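PDB 4OVY: haloacid dehalogenase domain protein hydrolase, which probably acts as a metal-dependent hydrolase of the haloacid dehalogenase superfamily, perhaps a phosphatase, and carries a bound calcium ion. Local coordinates for residues F41-G45 against T46-E50. Sequence-based numbering, arbitrary orientation. Where two conformers were deposited one is given.
Sequences FDNDG and TLWCE. With CA (calcium ion), chain J; EDO (1,2-ethanediol), chain H.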
ATOM      1  N   PHE A  41     -12.321  -5.045  -4.444  1.00 16.87           N
ATOM      2  CA  PHE A  41     -13.384  -4.594  -5.332  1.00 18.30           C
ATOM      3  C   PHE A  41     -12.812  -3.667  -6.394  1.00 18.47           C
ATOM      4  O   PHE A  41     -12.054  -2.752  -6.081  1.00 17.35           O
ATOM      5  CB  PHE A  41     -14.421  -3.776  -4.553  1.00 19.79           C
ATOM      6  CG  PHE A  41     -15.186  -4.566  -3.530  1.00 19.57           C
ATOM      7  CD1 PHE A  41     -14.665  -4.777  -2.261  1.00 20.98           C
ATOM      8  CD2 PHE A  41     -16.440  -5.076  -3.826  1.00 21.73           C
ATOM      9  CE1 PHE A  41     -15.372  -5.504  -1.317  1.00 21.79           C
ATOM     10  CE2 PHE A  41     -17.151  -5.807  -2.884  1.00 24.45           C
ATOM     11  CZ  PHE A  41     -16.616  -6.014  -1.629  1.00 22.41           C
ATOM     12  N   ASP A  42     -13.212  -3.862  -7.643  1.00 18.83           N
ATOM     13  CA  ASP A  42     -13.102  -2.783  -8.615  1.00 19.71           C
ATOM     14  C   ASP A  42     -14.062  -1.664  -8.185  1.00 19.41           C
ATOM     15  O   ASP A  42     -14.980  -1.898  -7.382  1.00 18.88           O
ATOM     16  CB  ASP A  42     -13.451  -3.288 -10.012  1.00 22.51           C
ATOM     17  CG  ASP A  42     -12.974  -2.361 -11.116  1.00 28.17           C
ATOM     18  OD1 ASP A  42     -12.260  -1.371 -10.867  1.00 27.07           O
ATOM     19  OD2 ASP A  42     -13.319  -2.642 -12.267  1.00 41.59           O
ATOM     20  N   ASN A  43     -13.852  -0.459  -8.709  1.00 20.51           N
ATOM     21  CA  ASN A  43     -14.741   0.670  -8.428  1.00 21.21           C
ATOM     22  C   ASN A  43     -15.731   0.917  -9.574  1.00 20.20           C
ATOM     23  O   ASN A  43     -16.914   0.602  -9.457  1.00 19.13           O
ATOM     24  CB  ASN A  43     -13.923   1.937  -8.128  1.00 20.60           C
ATOM     25  CG  ASN A  43     -14.794   3.103  -7.669  1.00 21.69           C
ATOM     26  OD1 ASN A  43     -15.807   2.914  -6.989  1.00 21.50           O
ATOM     27  ND2 ASN A  43     -14.399   4.314  -8.037  1.00 20.53           N
ATOM     28  N   ASP A  44     -15.237   1.458 -10.686  1.00 21.03           N
ATOM     29  CA  ASP A  44     -16.086   1.766 -11.847  1.00 20.49           C
ATOM     30  C   ASP A  44     -16.864   0.522 -12.283  1.00 19.43           C
ATOM     31  O   ASP A  44     -16.265  -0.491 -12.589  1.00 22.21           O
ATOM     32  CB  ASP A  44     -15.237   2.244 -13.029  1.00 20.45           C
ATOM     33  CG  ASP A  44     -14.494   3.541 -12.753  1.00 24.17           C
ATOM     34  OD1 ASP A  44     -14.962   4.379 -11.950  1.00 25.35           O
ATOM     35  OD2 ASP A  44     -13.429   3.729 -13.370  1.00 30.67           O
ATOM     36  N   GLY A  45     -18.191   0.601 -12.293  1.00 18.53           N
ATOM     37  CA  GLY A  45     -19.035  -0.490 -12.769  1.00 18.83           C
ATOM     38  C   GLY A  45     -19.258  -1.610 -11.767  1.00 18.30           C
ATOM     39  O   GLY A  45     -20.027  -2.534 -12.034  1.00 18.70           O
ATOM     40  N   THR A  46     -18.576  -1.536 -10.624  1.00 16.59           N
ATOM     41  CA  THR A  46     -18.671  -2.553  -9.586  1.00 17.99           C
ATOM     42  C   THR A  46     -19.307  -1.953  -8.323  1.00 19.70           C
ATOM     43  O   THR A  46     -20.238  -2.536  -7.770  1.00 20.34           O
ATOM     44  CB  THR A  46     -17.284  -3.146  -9.290  1.00 18.03           C
ATOM     45  OG1 THR A  46     -16.840  -3.894 -10.432  1.00 19.48           O
ATOM     46  CG2 THR A  46     -17.314  -4.066  -8.077  1.00 17.98           C
ATOM     47  N   LEU A  47     -18.796  -0.805  -7.878  1.00 19.31           N
ATOM     48  CA  LEU A  47     -19.335  -0.077  -6.724  1.00 19.25           C
ATOM     49  C   LEU A  47     -20.199   1.121  -7.121  1.00 19.50           C
ATOM     50  O   LEU A  47     -21.038   1.572  -6.336  1.00 19.65           O
ATOM     51  CB  LEU A  47     -18.193   0.411  -5.828  1.00 19.66           C
ATOM     52  CG  LEU A  47     -17.332  -0.659  -5.151  1.00 19.81           C
ATOM     53  CD1 LEU A  47     -16.244  -0.035  -4.294  1.00 18.83           C
ATOM     54  CD2 LEU A  47     -18.194  -1.587  -4.300  1.00 20.09           C
ATOM     55  N   TRP A  48     -19.972   1.665  -8.315  1.00 19.28           N
ATOM     56  CA  TRP A  48     -20.736   2.809  -8.793  1.00 20.04           C
ATOM     57  C   TRP A  48     -20.814   2.848 -10.315  1.00 19.58           C
ATOM     58  O   TRP A  48     -20.159   2.067 -11.001  1.00 19.34           O
ATOM     59  CB  TRP A  48     -20.169   4.116  -8.223  1.00 19.39           C
ATOM     60  CG  TRP A  48     -18.889   4.621  -8.827  1.00 19.80           C
ATOM     61  CD1 TRP A  48     -17.982   3.919  -9.574  1.00 19.05           C
ATOM     62  CD2 TRP A  48     -18.353   5.945  -8.694  1.00 19.90           C
ATOM     63  NE1 TRP A  48     -16.933   4.730  -9.925  1.00 20.20           N
ATOM     64  CE2 TRP A  48     -17.132   5.974  -9.393  1.00 19.49           C
ATOM     65  CE3 TRP A  48     -18.787   7.106  -8.047  1.00 19.96           C
ATOM     66  CZ2 TRP A  48     -16.348   7.117  -9.470  1.00 20.92           C
ATOM     67  CZ3 TRP A  48     -18.002   8.244  -8.129  1.00 20.39           C
ATOM     68  CH2 TRP A  48     -16.803   8.242  -8.837  1.00 20.79           C
ATOM     69  N   CYS A  49     -21.605   3.777 -10.825  0.50 18.64           N
ATOM     70  CA  CYS A  49     -21.929   3.843 -12.239  0.50 18.79           C
ATOM     71  C   CYS A  49     -20.754   4.324 -13.105  0.50 19.14           C
ATOM     72  O   CYS A  49     -20.037   5.241 -12.719  0.50 19.67           O
ATOM     73  CB  CYS A  49     -23.120   4.778 -12.400  0.50 18.52           C
ATOM     74  SG  CYS A  49     -23.795   4.828 -14.055  0.50 17.21           S
ATOM     75  N   GLU A  50     -20.587   3.710 -14.280  1.00 20.94           N
ATOM     76  CA  GLU A  50     -19.506   4.054 -15.228  1.00 22.00           C
ATOM     77  C   GLU A  50     -20.035   4.387 -16.633  1.00 22.66           C
ATOM     78  O   GLU A  50     -19.276   4.375 -17.601  1.00 23.79           O
ATOM     79  CB  GLU A  50     -18.489   2.910 -15.324  1.00 21.32           C
ATOM     80  CG  GLU A  50     -19.079   1.636 -15.899  1.00 22.42           C
ATOM     81  CD  GLU A  50     -18.118   0.473 -15.945  1.00 23.15           C
ATOM     82  OE1 GLU A  50     -16.895   0.674 -15.776  1.00 24.01           O
ATOM     83  OE2 GLU A  50     -18.606  -0.657 -16.155  1.00 22.95           O
TER
HETATM   84 CA    CA J 409     -14.798  -1.964 -13.908  1.00 55.54          CA
HETATM   85  C1  EDO H 407     -11.113   2.967 -15.269  1.00 45.13           C
HETATM   86  O1  EDO H 407     -11.880   2.026 -14.501  1.00 39.85           O
HETATM   87  C2  EDO H 407     -10.388   2.254 -16.405  1.00 47.62           C
HETATM   88  O2  EDO H 407      -9.843   1.013 -15.938  1.00 49.82           O
HETATM   89  O   HOH W   1     -17.123   5.472 -13.310  1.00 19.50           O
HETATM   90  O   HOH W   2     -14.827  -0.951 -15.734  1.00 35.48           O
HETATM   91  O   HOH W   3     -12.456  -3.382 -14.571  1.00 53.20           O
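D44 and W48 meet side by side in the loop that follows strand 38-41, where D42, D44 and T46 fit the DxDx(T/V) signature of haloacid dehalogenase-type hydrolases. The backbone of this loop turns tightly round the carbonyl of N43. N43 O accepts from L47 N at 2.8 Å, in the carbonyl plane, and from T46 N, which sits above that plane; W48 N adds a weak third bond. The turn is closed from the other direction by G45 N, which donates to W48 O at 2.8 Å.

Among the side chains, W48 NE1 donates to D44 OD1 at 2.8 Å, meeting the anti lone pair of that oxygen, with the carboxylate and indole planes only 11° apart. N43 OD1 lies over one face of the same indole, offset toward its rim, 3.5 Å from W48 CD1, and also makes a weak hydrogen bond to Y176. A leucine in place of W48 would probably leave D44 OD1 without its indole donor and N43 OD1 without the ring face beneath it. Apolar contact is slight: L47 CD2 touches F41 CD2, beside helix 141-152.

Calcium is held at the end of the strand by D42 OD2 at 2.3 Å, D44 O and two waters, with N234 completing the protein ligands. D42 CG stands anti to the backbone N (chi1 -163°), which swings the carboxylate to the metal, while its OD1 pairs with K216. T46 OG1 bonds to N234, a second-shell link to the site. E50 reaches the ion through a water: its OE2 is hydrogen-bonded to Y268, and E50 OE1 accepts from a calcium-bound water at 2.6 Å.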